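Local coordinates for protein transcriptional regulator, LacI family (Lactobacillus brevis, PDB 3JY6) that probably regulates transcription by binding cis-regulatory DNA, as LacI-family transcription factors generally do, at residues S90-M95 / F237-S242; S73-V78 / A97-Q102; A110-T115 / L147-D152; R191-F196 / G215-D220; K8-I13 / S31-R36. All coordinates share one frame; numbering follows the deposited sequence.

How the contacts relate
Contacts 1, 2 and 5 belong to the lobe built on the six-stranded parallel sheet, contacts 3 and 4 to the lobe of the four-stranded one. Contacts 1 and 2 touch, with centres about 14 Å apart, and their segments 90-95 and 97-102 follow each other closely along the chain; contact 1 meets contact 5 through Phe-237 and Ser-31, and through Ala-241 and Ile-32. In the other lobe Ala-111 of contact 3 meets the ring of Phe-216 of contact 4. Contacts 3 and 5 are farthest apart, about 37 Å between centres. Contacts 1 and 4, about 19 Å apart by the same measure, probably lie close to the interlobe cleft, where LacI-family relatives bind effectors.

Contact 1 of 5, residues S90-M95 / F237-S242; sequences SVDREM and FLMGAS
Val-91 and Met-239 mark the closest backbone approach, with CA atoms 7.4 Å apart: the last residue of strand 88-91 lies opposite the first full turn of helix 236-251. Directly after it the chain turns at Asp-92, whose positive phi (59°) takes it out of the extended conformation. The helix is regular here, and Leu-238 O accepts both Ser-242 N and Ser-242 OG, which reach it from opposite faces of its carbonyl plane; the hydroxyl bond measures 2.7 Å.

Only Met-239 crosses from the helical side. Its chain is extended at chi2 and then bends at chi3 (83°), which carries the terminal methyl to the junction of strand and turn. There Met-239 CE lies 4.2 Å from Val-91 CG1, 4.2 Å from Asp-92 CA and 4.0 Å from Asp-92 OD1. The carboxylate reaches this place with CG anti to its own backbone N (chi1 -167°). OD1 takes its hydrogen bond from Gln-234 NE2, with a long, weak ion pair to Arg-142. Leu-25 and Ile-68 pack on Val-91, while Thr-105 touches Met-239.

No hydrogen bond joins the two segments. The pairing is a loose van der Waals one between a thioether methyl and the end of a strand; since OD1 finds its polar partner in Gln-234, the methyl merely borders the carboxylate and is not its mate.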
# COMPACT_ATOMS: atom_id res chain seq x y z
N SER A 90 -5.05 15.01 -14.79
CA SER A 90 -3.76 14.54 -14.28
C SER A 90 -3.62 14.90 -12.80
O SER A 90 -4.18 15.89 -12.33
CB SER A 90 -2.62 15.15 -15.11
OG SER A 90 -1.46 14.32 -15.05
N VAL A 91 -2.87 14.10 -12.07
CA VAL A 91 -2.68 14.34 -10.65
C VAL A 91 -1.24 14.15 -10.18
O VAL A 91 -0.54 13.24 -10.63
CB VAL A 91 -3.57 13.40 -9.79
CG1 VAL A 91 -3.45 13.76 -8.31
CG2 VAL A 91 -5.02 13.50 -10.24
N ASP A 92 -0.82 15.04 -9.29
CA ASP A 92 0.51 15.00 -8.67
C ASP A 92 1.68 15.06 -9.65
O ASP A 92 2.72 14.47 -9.40
CB ASP A 92 0.62 13.72 -7.83
CG ASP A 92 1.82 13.73 -6.90
OD1 ASP A 92 1.93 14.65 -6.07
OD2 ASP A 92 2.67 12.82 -7.00
N ARG A 93 1.53 15.80 -10.74
CA ARG A 93 2.59 15.86 -11.74
C ARG A 93 3.38 17.13 -11.90
O ARG A 93 4.53 17.08 -12.33
CB ARG A 93 2.03 15.45 -13.10
CG ARG A 93 2.03 13.95 -13.34
CD ARG A 93 3.45 13.46 -13.53
NE ARG A 93 4.14 14.23 -14.56
CZ ARG A 93 3.96 14.08 -15.88
NH1 ARG A 93 3.11 13.16 -16.34
NH2 ARG A 93 4.62 14.85 -16.73
N GLU A 94 2.80 18.27 -11.57
CA GLU A 94 3.52 19.53 -11.74
C GLU A 94 4.05 19.61 -13.17
O GLU A 94 5.25 19.75 -13.40
CB GLU A 94 4.69 19.64 -10.76
CG GLU A 94 5.09 21.08 -10.46
CD GLU A 94 4.40 21.64 -9.23
OE1 GLU A 94 4.86 21.35 -8.10
OE2 GLU A 94 3.39 22.36 -9.38
N MET A 95 3.13 19.50 -14.13
CA MET A 95 3.45 19.57 -15.56
C MET A 95 3.16 21.00 -16.02
O MET A 95 2.10 21.54 -15.69
CB MET A 95 2.54 18.61 -16.32
CG MET A 95 3.10 18.09 -17.64
SD MET A 95 1.80 17.43 -18.72
CE MET A 95 0.81 16.47 -17.59
N PHE A 237 -6.04 11.28 -0.47
CA PHE A 237 -7.46 10.97 -0.61
C PHE A 237 -8.15 12.21 -1.16
O PHE A 237 -8.98 12.13 -2.08
CB PHE A 237 -8.10 10.61 0.75
CG PHE A 237 -9.54 10.18 0.65
CD1 PHE A 237 -9.88 8.84 0.51
CD2 PHE A 237 -10.57 11.13 0.68
CE1 PHE A 237 -11.24 8.43 0.40
CE2 PHE A 237 -11.93 10.75 0.58
CZ PHE A 237 -12.26 9.39 0.43
N LEU A 238 -7.79 13.37 -0.61
CA LEU A 238 -8.38 14.63 -1.03
C LEU A 238 -7.99 14.98 -2.46
O LEU A 238 -8.80 15.49 -3.22
CB LEU A 238 -7.95 15.76 -0.09
CG LEU A 238 -8.57 17.12 -0.36
CD1 LEU A 238 -10.07 17.05 -0.17
CD2 LEU A 238 -7.97 18.15 0.58
N MET A 239 -6.73 14.72 -2.82
CA MET A 239 -6.28 15.00 -4.18
C MET A 239 -7.05 14.08 -5.14
O MET A 239 -7.48 14.50 -6.22
CB MET A 239 -4.76 14.75 -4.29
CG MET A 239 -3.86 15.78 -3.57
SD MET A 239 -2.07 15.44 -3.75
CE MET A 239 -1.73 16.18 -5.32
N GLY A 240 -7.25 12.84 -4.71
CA GLY A 240 -7.98 11.88 -5.53
C GLY A 240 -9.45 12.25 -5.68
O GLY A 240 -10.04 12.12 -6.76
N ALA A 241 -10.06 12.71 -4.59
CA ALA A 241 -11.47 13.11 -4.64
C ALA A 241 -11.65 14.40 -5.46
O ALA A 241 -12.66 14.59 -6.14
CB ALA A 241 -12.03 13.31 -3.20
N SER A 242 -10.67 15.30 -5.39
CA SER A 242 -10.75 16.54 -6.14
C SER A 242 -10.61 16.26 -7.62
O SER A 242 -11.29 16.88 -8.45
CB SER A 242 -9.65 17.50 -5.69
OG SER A 242 -9.75 17.73 -4.30

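Contact 2 of 5, residues S73-V78 / A97-Q102; sequences SNPQTV and ACPWPQ
Trp-100 points the far end of its six-membered ring at the first turn of helix 75-82, and Pro-75 and Val-78 receive it. The ring comes in obliquely, CH2 foremost: Trp-100 CH2 lies 3.6 Å from Pro-75 CA and 3.5 Å from Val-78 CB. Val-78 has CG1 anti to the backbone N (chi1 175°), and this branch follows the ring, with Val-78 CG1 3.8 Å from Trp-100 CZ3.

The indole is also backed from its own loop. Pro-99 CG stands 3.6 Å above one face of the Trp-100 ring, displaced toward the rim. Trp-100 CG sits between the backbone N and the carbonyl carbon (chi1 39°), a crowded position that folds the indole back beneath the preceding proline. The two proline rings, Pro-75 and Pro-99, meet at about a right angle, and Pro-75 CG to Pro-99 CD, at 3.5 Å, is tighter than usual van der Waals contact. Val-88, Ser-90 and Met-95 also touch the indole.

With an alanine in place of Trp-100, Val-78 CB and Pro-75 CA would probably lose the ring carbon packed on them, and Pro-99 the flat surface under its ring.

Between these two segments the contact is apolar, with no hydrogen bond: what joins the loop 97-102 to the helix start here is the close meeting of two proline rings, a valine and a broad indole.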
# COMPACT_ATOMS: atom_id res chain seq x y z
N SER A 73 3.20 9.22 -18.48
CA SER A 73 2.85 9.64 -19.84
C SER A 73 2.68 11.13 -20.07
O SER A 73 1.92 11.79 -19.35
CB SER A 73 1.57 8.94 -20.29
OG SER A 73 1.78 7.56 -20.48
N ASN A 74 3.38 11.66 -21.07
CA ASN A 74 3.25 13.07 -21.43
C ASN A 74 2.02 13.14 -22.35
O ASN A 74 1.48 12.11 -22.76
CB ASN A 74 4.48 13.60 -22.18
CG ASN A 74 5.75 13.59 -21.34
OD1 ASN A 74 5.77 14.11 -20.22
ND2 ASN A 74 6.82 13.03 -21.90
N PRO A 75 1.57 14.35 -22.68
CA PRO A 75 0.41 14.51 -23.56
C PRO A 75 0.60 13.95 -24.97
O PRO A 75 -0.37 13.46 -25.55
CB PRO A 75 0.18 16.02 -23.54
CG PRO A 75 0.61 16.38 -22.14
CD PRO A 75 1.90 15.62 -22.01
N GLN A 76 1.81 14.01 -25.53
CA GLN A 76 2.06 13.48 -26.87
C GLN A 76 1.71 11.99 -26.91
O GLN A 76 1.14 11.50 -27.89
CB GLN A 76 3.53 13.67 -27.29
CG GLN A 76 3.75 13.52 -28.81
CD GLN A 76 5.19 13.24 -29.19
OE1 GLN A 76 6.13 13.65 -28.50
NE2 GLN A 76 5.38 12.55 -30.31
N THR A 77 2.03 11.28 -25.84
CA THR A 77 1.74 9.85 -25.75
C THR A 77 0.23 9.58 -25.59
O THR A 77 -0.34 8.70 -26.25
CB THR A 77 2.45 9.20 -24.52
OG1 THR A 77 3.87 9.35 -24.65
CG2 THR A 77 2.11 7.71 -24.43
N VAL A 78 -0.40 10.36 -24.72
CA VAL A 78 -1.82 10.19 -24.46
C VAL A 78 -2.68 10.61 -25.66
O VAL A 78 -3.79 10.09 -25.84
CB VAL A 78 -2.25 10.99 -23.22
CG1 VAL A 78 -3.75 10.91 -23.03
CG2 VAL A 78 -1.53 10.44 -21.99
N ALA A 97 2.28 23.85 -18.91
CA ALA A 97 1.61 23.88 -20.21
C ALA A 97 0.77 22.61 -20.44
O ALA A 97 0.65 22.13 -21.56
CB ALA A 97 2.65 24.03 -21.32
N CYS A 98 0.18 22.08 -19.37
CA CYS A 98 -0.64 20.86 -19.48
C CYS A 98 -1.95 21.13 -20.23
O CYS A 98 -2.65 22.10 -19.95
CB CYS A 98 -0.95 20.32 -18.08
SG CYS A 98 -1.75 18.68 -18.04
N PRO A 99 -2.31 20.25 -21.18
CA PRO A 99 -3.53 20.38 -21.97
C PRO A 99 -4.85 20.02 -21.26
O PRO A 99 -5.94 20.40 -21.72
CB PRO A 99 -3.27 19.46 -23.15
CG PRO A 99 -2.51 18.34 -22.50
CD PRO A 99 -1.53 19.07 -21.61
N TRP A 100 -4.77 19.30 -20.15
CA TRP A 100 -5.99 18.95 -19.43
C TRP A 100 -5.93 19.50 -18.01
O TRP A 100 -4.88 19.97 -17.58
CB TRP A 100 -6.20 17.42 -19.45
CG TRP A 100 -4.96 16.62 -19.29
CD1 TRP A 100 -4.20 16.50 -18.16
CD2 TRP A 100 -4.32 15.82 -20.29
NE1 TRP A 100 -3.13 15.68 -18.40
CE2 TRP A 100 -3.19 15.23 -19.69
CE3 TRP A 100 -4.61 15.51 -21.63
CZ2 TRP A 100 -2.31 14.39 -20.39
CZ3 TRP A 100 -3.74 14.67 -22.32
CH2 TRP A 100 -2.62 14.10 -21.70
N PRO A 101 -7.05 19.50 -17.28
CA PRO A 101 -7.01 20.03 -15.91
C PRO A 101 -6.08 19.20 -15.02
O PRO A 101 -5.90 18.01 -15.25
CB PRO A 101 -8.47 19.92 -15.44
CG PRO A 101 -9.27 19.88 -16.74
CD PRO A 101 -8.41 19.05 -17.65
N GLN A 102 -5.49 19.84 -14.01
CA GLN A 102 -4.59 19.14 -13.10
C GLN A 102 -4.86 19.40 -11.63
O GLN A 102 -5.32 20.47 -11.25
CB GLN A 102 -3.15 19.56 -13.32
CG GLN A 102 -2.52 19.24 -14.63
CD GLN A 102 -1.17 19.89 -14.69
OE1 GLN A 102 -1.06 21.12 -14.75
NE2 GLN A 102 -0.12 19.08 -14.63

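Contact 3 of 5, residues A110-T115 / L147-D152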
# COMPACT_ATOMS: atom_id res chain seq x y z
N ALA A 110 5.43 24.12 0.04
CA ALA A 110 5.36 23.18 1.15
C ALA A 110 6.75 22.80 1.67
O ALA A 110 6.97 22.77 2.88
CB ALA A 110 4.61 21.92 0.72
N ALA A 111 7.67 22.51 0.76
CA ALA A 111 9.02 22.12 1.16
C ALA A 111 9.71 23.27 1.86
O ALA A 111 10.28 23.11 2.95
CB ALA A 111 9.85 21.68 -0.06
N LYS A 112 9.63 24.44 1.22
CA LYS A 112 10.22 25.67 1.73
C LYS A 112 9.74 26.00 3.14
O LYS A 112 10.54 26.34 4.01
CB LYS A 112 9.86 26.83 0.79
CG LYS A 112 10.39 28.19 1.20
CD LYS A 112 9.54 29.28 0.54
CE LYS A 112 9.91 30.66 1.03
NZ LYS A 112 8.91 31.67 0.55
N ALA A 113 8.43 25.92 3.36
CA ALA A 113 7.85 26.21 4.66
C ALA A 113 8.30 25.20 5.70
O ALA A 113 8.57 25.55 6.84
CB ALA A 113 6.32 26.22 4.57
N ALA A 114 8.38 23.93 5.30
CA ALA A 114 8.82 22.88 6.21
C ALA A 114 10.27 23.12 6.64
O ALA A 114 10.62 22.99 7.83
CB ALA A 114 8.68 21.52 5.54
N THR A 115 11.12 23.48 5.68
CA THR A 115 12.52 23.75 5.97
C THR A 115 12.61 24.95 6.92
O THR A 115 13.37 24.94 7.89
CB THR A 115 13.31 24.07 4.68
OG1 THR A 115 13.29 22.94 3.82
CG2 THR A 115 14.76 24.40 5.01
N LEU A 147 16.33 24.40 -0.73
CA LEU A 147 17.45 25.32 -0.94
C LEU A 147 17.02 26.77 -0.71
O LEU A 147 17.81 27.59 -0.26
CB LEU A 147 18.01 25.23 -2.37
CG LEU A 147 18.37 23.87 -2.97
CD1 LEU A 147 18.78 24.07 -4.42
CD2 LEU A 147 19.49 23.20 -2.17
N ALA A 148 15.77 27.07 -1.03
CA ALA A 148 15.27 28.43 -0.87
C ALA A 148 15.06 28.79 0.60
O ALA A 148 14.66 29.91 0.92
CB ALA A 148 13.98 28.59 -1.63
N ALA A 149 15.34 27.84 1.50
CA ALA A 149 15.15 28.09 2.93
C ALA A 149 16.31 27.66 3.82
O ALA A 149 16.32 27.98 5.01
CB ALA A 149 13.87 27.43 3.41
N ALA A 150 17.29 26.95 3.27
CA ALA A 150 18.42 26.47 4.07
C ALA A 150 19.81 26.75 3.50
O ALA A 150 20.01 26.79 2.29
CB ALA A 150 18.27 24.97 4.31
N GLN A 151 20.78 26.93 4.40
CA GLN A 151 22.16 27.21 3.99
C GLN A 151 22.89 25.93 3.61
O GLN A 151 23.15 25.67 2.43
CB GLN A 151 22.91 27.91 5.13
N ASP A 152 23.22 25.16 4.63
CA ASP A 152 23.93 23.90 4.47
C ASP A 152 22.95 22.84 4.02
O ASP A 152 22.14 22.36 4.83
CB ASP A 152 24.57 23.50 5.80
CG ASP A 152 25.52 22.33 5.68
OD1 ASP A 152 25.64 21.78 4.57
OD2 ASP A 152 26.16 21.97 6.69
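Lys-112 and Ala-149 bring the two backbones close, CA to CA 5.6 Å, an approach consistent with a side chain no larger than a methyl at Ala-149, lying against the helix backbone itself. Ala-149 CB settles over the turn between Lys-112 and Thr-115: it is 3.6 Å from Lys-112 O, 3.6 Å from Thr-115 CB and 3.5 Å from Thr-115 CG2. Alongside, Lys-112 borders the same methyl with its CG at 4.2 Å from Ala-149 CB, while the rest of its chain runs on extended. The threonine methyl serves two neighbours at once, for Thr-115 CG2 also lies 3.6 Å from Ala-150 CB.

Helix 107-119 leads into strand 125-131, from which helix 137-147 crosses to strand 152-158 at the edge of the four-stranded parallel sheet; residues 147-152 link helix 137-147 to strand 152-158, which completes this beta-alpha-beta unit, and they lie against helix 107-119. Ala-150 touches Val-126 of the central strand as well, and Ala-148 reaches Phe-108.

At chi1 -63° Thr-115 turns CG2 to the loop and its hydroxyl back to its own helix, where a bond to Ala-111 O holds it. Thr-115 OG1 donates to that oxygen at 3.1 Å, coming in 44° out of the carbonyl plane, and the same oxygen takes the helical bond from Thr-115 N. A serine here, with the methyl gone, would probably open a gap beside Ala-149 and Ala-150 and leave both of their CB atoms without this partner. Lys-112 O, beside the Ala-149 methyl, accepts Thr-116 OG1, and Ala-149 O receives a weak bond from Arg-119 NE.

Contact 4 of 5, residues R191-F196 / G215-D220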
# COMPACT_ATOMS: atom_id res chain seq x y z
N ARG A 191 8.74 6.29 0.44
CA ARG A 191 9.50 5.05 0.53
C ARG A 191 10.86 5.18 1.20
O ARG A 191 11.25 4.32 1.99
CB ARG A 191 9.67 4.43 -0.86
CG ARG A 191 10.33 5.34 -1.87
CD ARG A 191 10.37 4.67 -3.24
NE ARG A 191 11.18 3.45 -3.20
CZ ARG A 191 11.36 2.65 -4.25
NH1 ARG A 191 10.80 2.93 -5.41
NH2 ARG A 191 12.11 1.56 -4.12
N TRP A 192 11.57 6.25 0.89
CA TRP A 192 12.89 6.47 1.47
C TRP A 192 12.79 6.72 2.97
O TRP A 192 13.64 6.25 3.73
CB TRP A 192 13.56 7.65 0.77
CG TRP A 192 13.75 7.43 -0.72
CD1 TRP A 192 13.60 8.35 -1.71
CD2 TRP A 192 14.10 6.20 -1.37
NE1 TRP A 192 13.83 7.77 -2.95
CE2 TRP A 192 14.15 6.45 -2.76
CE3 TRP A 192 14.39 4.90 -0.91
CZ2 TRP A 192 14.46 5.45 -3.70
CZ3 TRP A 192 14.70 3.91 -1.85
CH2 TRP A 192 14.73 4.20 -3.23
N LEU A 193 11.76 7.43 3.40
CA LEU A 193 11.58 7.70 4.82
C LEU A 193 11.27 6.38 5.52
O LEU A 193 11.79 6.10 6.60
CB LEU A 193 10.44 8.72 5.02
CG LEU A 193 10.22 9.35 6.40
CD1 LEU A 193 9.58 10.71 6.24
CD2 LEU A 193 9.34 8.43 7.26
N LEU A 194 10.45 5.55 4.88
CA LEU A 194 10.05 4.26 5.45
C LEU A 194 11.17 3.24 5.47
O LEU A 194 11.24 2.42 6.37
CB LEU A 194 8.86 3.67 4.69
CG LEU A 194 7.57 4.49 4.58
CD1 LEU A 194 6.62 3.81 3.62
CD2 LEU A 194 6.93 4.64 5.95
N GLU A 195 12.04 3.28 4.47
CA GLU A 195 13.12 2.31 4.39
C GLU A 195 14.36 2.62 5.23
O GLU A 195 14.92 1.72 5.86
CB GLU A 195 13.55 2.12 2.93
CG GLU A 195 14.47 0.93 2.71
CD GLU A 195 14.90 0.77 1.27
OE1 GLU A 195 14.11 1.10 0.37
OE2 GLU A 195 16.04 0.30 1.05
N PHE A 196 14.77 3.89 5.26
CA PHE A 196 16.00 4.27 5.97
C PHE A 196 15.94 4.99 7.31
O PHE A 196 16.95 5.02 8.01
CB PHE A 196 16.88 5.09 5.01
CG PHE A 196 17.26 4.34 3.76
CD1 PHE A 196 18.29 3.40 3.78
CD2 PHE A 196 16.58 4.56 2.57
CE1 PHE A 196 18.63 2.68 2.63
CE2 PHE A 196 16.91 3.84 1.40
CZ PHE A 196 17.94 2.90 1.44
N GLY A 215 9.77 14.63 6.08
CA GLY A 215 9.63 14.25 4.69
C GLY A 215 8.17 14.23 4.27
O GLY A 215 7.27 14.52 5.07
N PHE A 216 7.95 13.92 2.99
CA PHE A 216 6.60 13.81 2.45
C PHE A 216 6.20 12.36 2.68
O PHE A 216 6.80 11.45 2.11
CB PHE A 216 6.61 14.14 0.95
CG PHE A 216 6.86 15.59 0.66
CD1 PHE A 216 5.81 16.42 0.27
CD2 PHE A 216 8.14 16.13 0.77
CE1 PHE A 216 6.03 17.77 -0.00
CE2 PHE A 216 8.37 17.47 0.51
CZ PHE A 216 7.31 18.30 0.12
N ALA A 217 5.20 12.16 3.54
CA ALA A 217 4.72 10.83 3.89
C ALA A 217 3.30 10.93 4.42
O ALA A 217 2.99 11.83 5.20
CB ALA A 217 5.63 10.23 4.95
N ASP A 218 2.44 10.00 4.02
CA ASP A 218 1.06 10.03 4.48
C ASP A 218 0.66 8.84 5.35
O ASP A 218 -0.35 8.89 6.05
CB ASP A 218 0.12 10.16 3.27
CG ASP A 218 0.29 11.49 2.55
OD1 ASP A 218 -0.17 12.53 3.08
OD2 ASP A 218 0.89 11.51 1.45
N THR A 219 1.47 7.78 5.33
CA THR A 219 1.19 6.60 6.13
C THR A 219 1.18 6.92 7.63
O THR A 219 2.04 7.65 8.13
CB THR A 219 2.24 5.52 5.87
OG1 THR A 219 2.04 4.93 4.58
CG2 THR A 219 2.11 4.50 6.90
N ASP A 220 0.23 6.34 8.35
CA ASP A 220 0.10 6.59 9.79
C ASP A 220 1.13 5.90 10.65
O ASP A 220 1.72 6.51 11.54
CB ASP A 220 -1.26 6.12 10.30
CG ASP A 220 -2.40 6.48 9.38
OD1 ASP A 220 -2.68 7.68 9.22
OD2 ASP A 220 -3.02 5.55 8.82
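Beside Leu-193, the residue that meets Gly-215 and Ala-217, the flat groups of helix 190-196 meet by face and by edge. Arg-191 CG stands 3.9 Å above one face of the Trp-192 ring, over its centre, and farther along the same side chain a face of the Arg-191 guanidinium has Trp-192 CZ2 3.8 Å above it, toward the rim. The Phe-196 ring has Glu-195 CG over one face and Trp-192 CE3 in plane at its edge. Tyr-163 meets Trp-192 edge to face, and Trp-192 NE1 is hydrogen-bonded to Ser-131 OG.

These groups belong to other sides of the helix than Leu-193, which reaches the strand end with one branch. With CG anti to the backbone N (chi1 -170°), Leu-193 CD1 comes to 3.9 Å from both Gly-215 CA and Gly-215 N and to 4.2 Å from Ala-217 CB. A side chain at Gly-215 could hardly be accommodated: a beta carbon would fall 2.9 Å from Leu-193 CD1, and at phi 158° and psi 179° it would also run into the carbonyl oxygen of the residue before. Ile-222 and Leu-231 add to the apolar surroundings of Leu-193. A polar tie runs beside them, from Thr-219 N to Glu-190 OE2.

Strand 183-187 and the neighbouring parallel strand 211-215 form a beta-alpha-beta crossover at the sheet's edge, with helices 190-196 and 198-202 in the connection. The loop after that strand, where Phe-216 makes a cation-pi contact with Arg-142 and Asp-218 touches Tyr-20 and Phe-21, reaches the interlobe cleft characteristic of the periplasmic-binding-protein fold.

Contact 5 of 5, residues K8-I13 / S31-R36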
# COMPACT_ATOMS: atom_id res chain seq x y z
N LYS A 8 -19.44 3.69 -18.02
CA LYS A 8 -19.40 4.42 -16.75
C LYS A 8 -18.18 4.01 -15.91
O LYS A 8 -18.16 4.17 -14.69
CB LYS A 8 -20.69 4.21 -15.95
CG LYS A 8 -21.96 4.31 -16.80
CD LYS A 8 -23.19 4.65 -15.98
CE LYS A 8 -23.10 6.06 -15.42
NZ LYS A 8 -24.29 6.46 -14.61
N LEU A 9 -17.17 3.48 -16.60
CA LEU A 9 -15.93 3.07 -15.98
C LEU A 9 -14.89 4.15 -16.23
O LEU A 9 -14.68 4.57 -17.37
CB LEU A 9 -15.41 1.76 -16.58
CG LEU A 9 -16.14 0.46 -16.30
CD1 LEU A 9 -15.32 -0.70 -16.86
CD2 LEU A 9 -16.35 0.32 -14.81
N ILE A 10 -14.23 4.58 -15.16
CA ILE A 10 -13.19 5.59 -15.25
C ILE A 10 -11.86 4.90 -14.93
O ILE A 10 -11.71 4.28 -13.88
CB ILE A 10 -13.41 6.73 -14.23
CG1 ILE A 10 -14.76 7.40 -14.51
CG2 ILE A 10 -12.28 7.77 -14.33
CD1 ILE A 10 -14.90 7.96 -15.93
N ALA A 11 -10.91 4.99 -15.85
CA ALA A 11 -9.61 4.37 -15.64
C ALA A 11 -8.73 5.27 -14.81
O ALA A 11 -8.64 6.48 -15.03
CB ALA A 11 -8.93 4.08 -16.99
N VAL A 12 -8.05 4.68 -13.83
CA VAL A 12 -7.14 5.45 -13.00
C VAL A 12 -5.78 4.77 -13.12
O VAL A 12 -5.64 3.61 -12.72
CB VAL A 12 -7.61 5.47 -11.54
CG1 VAL A 12 -6.72 6.39 -10.73
CG2 VAL A 12 -9.09 5.93 -11.47
N ILE A 13 -4.80 5.45 -13.68
CA ILE A 13 -3.47 4.83 -13.80
C ILE A 13 -2.52 5.47 -12.81
O ILE A 13 -2.24 6.67 -12.90
CB ILE A 13 -2.87 5.00 -15.23
CG1 ILE A 13 -3.74 4.31 -16.28
CG2 ILE A 13 -1.50 4.36 -15.30
CD1 ILE A 13 -3.17 4.42 -17.72
N SER A 31 -14.75 7.23 -3.96
CA SER A 31 -15.84 7.75 -3.14
C SER A 31 -16.61 8.88 -3.84
O SER A 31 -17.81 9.03 -3.63
CB SER A 31 -15.34 8.25 -1.79
OG SER A 31 -14.72 9.51 -1.92
N ILE A 32 -15.92 9.67 -4.66
CA ILE A 32 -16.61 10.75 -5.38
C ILE A 32 -17.34 10.19 -6.60
O ILE A 32 -18.52 10.51 -6.82
CB ILE A 32 -15.62 11.86 -5.84
CG1 ILE A 32 -15.05 12.59 -4.62
CG2 ILE A 32 -16.34 12.88 -6.74
CD1 ILE A 32 -16.11 13.23 -3.72
N LEU A 33 -16.66 9.35 -7.38
CA LEU A 33 -17.28 8.78 -8.58
C LEU A 33 -18.55 7.96 -8.29
O LEU A 33 -19.45 7.88 -9.12
CB LEU A 33 -16.28 7.91 -9.33
CG LEU A 33 -15.10 8.54 -10.06
CD1 LEU A 33 -14.36 7.43 -10.83
CD2 LEU A 33 -15.58 9.63 -11.03
N GLU A 34 -18.61 7.37 -7.10
CA GLU A 34 -19.75 6.55 -6.69
C GLU A 34 -21.03 7.37 -6.59
O GLU A 34 -22.10 6.90 -6.94
CB GLU A 34 -19.45 5.89 -5.33
CG GLU A 34 -20.49 4.89 -4.83
CD GLU A 34 -21.82 5.54 -4.43
OE1 GLU A 34 -21.81 6.49 -3.61
OE2 GLU A 34 -22.88 5.08 -4.92
N SER A 35 -20.91 8.60 -6.12
CA SER A 35 -22.08 9.46 -5.96
C SER A 35 -22.84 9.65 -7.26
O SER A 35 -23.96 10.15 -7.25
CB SER A 35 -21.67 10.83 -5.41
OG SER A 35 -20.89 11.55 -6.34
N ARG A 36 -22.24 9.26 -8.39
CA ARG A 36 -22.91 9.42 -9.67
C ARG A 36 -22.96 8.17 -10.54
O ARG A 36 -23.18 8.26 -11.75
CB ARG A 36 -22.28 10.59 -10.43
CG ARG A 36 -22.38 11.91 -9.68
CD ARG A 36 -22.08 13.10 -10.57
NE ARG A 36 -21.97 14.35 -9.81
CZ ARG A 36 -21.65 15.52 -10.35
NH1 ARG A 36 -21.40 15.60 -11.65
NH2 ARG A 36 -21.56 16.61 -9.60
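Leu-33 drops one methyl onto the flank of Ile-10: Leu-33 CD1 lies 3.6 Å from Ile-10 CB, 3.7 Å from its CG1 and 4.1 Å from its CG2, nestling against the branch point. Both residues hold their first side-chain bond anti to the carbonyl carbon, with chi1 -70° at Leu-33 (CG) and -60° at Ile-10 (CG1). Leu-33 then stays extended (chi2 -175°) and reaches straight for the strand, whereas Ile-10 turns its CD1 aside and offers the broad base of its side chain.

Nearer the surface, Lys-8 bends at chi3 and brings its NZ to 3.6 Å from Arg-36 O, too far to count on as a bond; its cation also lies against the ring of Tyr-38. Ser-35 OG donates to Ile-32 O at 2.6 Å, in the carbonyl plane, holding the turn after Leu-33 together.

Strand 9-14 and helix 20-34 are the first two elements of a beta-alpha-beta unit that strand 39-44 completes, its backbone bonded to Ile-10. Met-247 of helix 236-251 flanks Ile-10, and that helix also meets Ile-32 through Glu-245. Arg-62 and Phe-64 of the second subunit pack against Lys-8 and Leu-9, placing the strand's start at the dimer interface.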